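Local coordinates for protein putative transporter (Clostridium difficile 630, PDB 3LV9) that is a putative membrane transporter of the UPF0053 family, of unestablished function, represented here by its paired CBS domains, and may bind flavin adenine dinucleotide, at residues Glu54-Thr57 with Arg58-Val61. Numbering follows the deposited sequence. Where two conformers were deposited one is given.
Sequences EGVT and RYPV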
# COMPACT_ATOMS: atom_id res chain seq x y z
N GLU A 54 7.13 -10.28 0.11
CA GLU A 54 7.30 -8.83 -0.11
C GLU A 54 6.13 -8.02 0.44
O GLU A 54 4.99 -8.44 0.36
CB GLU A 54 7.42 -8.59 -1.61
CG GLU A 54 8.67 -9.15 -2.24
CD GLU A 54 9.86 -8.28 -1.97
OE1 GLU A 54 9.69 -7.04 -2.07
OE2 GLU A 54 10.95 -8.83 -1.66
N GLY A 55 6.38 -6.85 0.99
CA GLY A 55 5.30 -6.16 1.69
C GLY A 55 4.65 -5.09 0.86
O GLY A 55 4.39 -4.00 1.37
N VAL A 56 4.33 -5.39 -0.39
CA VAL A 56 4.26 -4.38 -1.45
C VAL A 56 2.95 -4.52 -2.23
O VAL A 56 2.44 -5.63 -2.37
CB VAL A 56 5.52 -4.59 -2.34
CG1 VAL A 56 5.41 -3.96 -3.72
CG2 VAL A 56 6.77 -4.10 -1.57
N THR A 57 2.44 -3.42 -2.76
CA THR A 57 1.08 -3.37 -3.30
C THR A 57 1.00 -3.32 -4.81
O THR A 57 -0.01 -3.76 -5.39
CB THR A 57 0.29 -2.14 -2.72
OG1 THR A 57 -0.52 -2.56 -1.63
CG2 THR A 57 -0.65 -1.55 -3.72
N ARG A 58 2.04 -2.78 -5.44
CA ARG A 58 2.05 -2.59 -6.89
C ARG A 58 3.32 -3.21 -7.51
O ARG A 58 4.44 -2.89 -7.10
CB ARG A 58 1.92 -1.10 -7.25
CG ARG A 58 0.50 -0.51 -7.02
CD ARG A 58 0.38 1.03 -7.31
NE ARG A 58 -1.00 1.52 -7.18
CZ ARG A 58 -1.49 2.15 -6.12
NH1 ARG A 58 -0.72 2.41 -5.07
NH2 ARG A 58 -2.76 2.52 -6.09
N TYR A 59 3.15 -4.11 -8.47
CA TYR A 59 4.29 -4.78 -9.06
C TYR A 59 4.33 -4.54 -10.54
O TYR A 59 3.36 -4.76 -11.25
CB TYR A 59 4.26 -6.26 -8.82
CG TYR A 59 4.48 -6.70 -7.39
CD1 TYR A 59 5.74 -7.19 -6.97
CD2 TYR A 59 3.45 -6.69 -6.46
CE1 TYR A 59 5.96 -7.62 -5.65
CE2 TYR A 59 3.66 -7.12 -5.12
CZ TYR A 59 4.92 -7.60 -4.74
OH TYR A 59 5.15 -8.02 -3.43
N PRO A 60 5.48 -4.12 -11.03
CA PRO A 60 5.73 -4.15 -12.43
C PRO A 60 5.72 -5.57 -12.99
O PRO A 60 6.08 -6.48 -12.30
CB PRO A 60 7.11 -3.53 -12.56
CG PRO A 60 7.78 -3.84 -11.27
CD PRO A 60 6.71 -3.91 -10.24
N VAL A 61 5.28 -5.69 -14.24
CA VAL A 61 5.24 -6.90 -14.98
C VAL A 61 6.26 -6.73 -16.13
O VAL A 61 6.27 -5.69 -16.83
CB VAL A 61 3.83 -7.12 -15.55
CG1 VAL A 61 3.81 -8.27 -16.50
CG2 VAL A 61 2.84 -7.34 -14.42
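Val56 CG1 lies over one face of the Tyr59 ring, while Glu54 CB comes to the rim of the same ring, near its plane. The methyl makes a CH-pi contact 4.0 Å from the ring centroid, 20° off the ring normal, and is displaced toward the phenol end, with CG1 3.8 Å from Tyr59 CZ. Val56 holds CG1 anti to its backbone N (chi1 161°), which turns this branch to the aromatic face; a beta-branched residue suits the place because the branch sets a methyl over the ring close to the backbone, while CB itself lies near Tyr59 OH. At the rim, Glu54 CB approaches Tyr59 OH tightly, at a modelled 3.0 Å whose exact length is doubtful. Glu54 turns its CB and CG, not its carboxylate, to the tyrosine hydroxyl, and its carboxylate plane stands 77° from the ring plane. The Val56 carbonyl joins in as well, its O lying 3.4 Å from Tyr59 CE2.

Thr57 CG2 lies loosely over one face of the Arg58 guanidinium, 4.2 Å from Arg58 NH1. The two side chains run side by side in the same direction, and Thr57 CG2 touches Arg58 CG at 3.6 Å, so methyl meets methylene near the base of the arginine chain. Arg58, described in one of two conformers, also packs on Phe72 and His74 of the neighbouring antiparallel strand 69-74; the position of its end is less certain.

This is a local contact where the loop after helix 44-53 turns into strand 58-62 of a CBS domain. The buried tyrosine folds back along the incoming loop, and Val36 touches both it and Glu54. No hydrogen bond joins 54-57 to 58-61, so CH-pi and van der Waals contacts make the contact, and burying Tyr59 OH without a modelled partner probably carries an energetic cost.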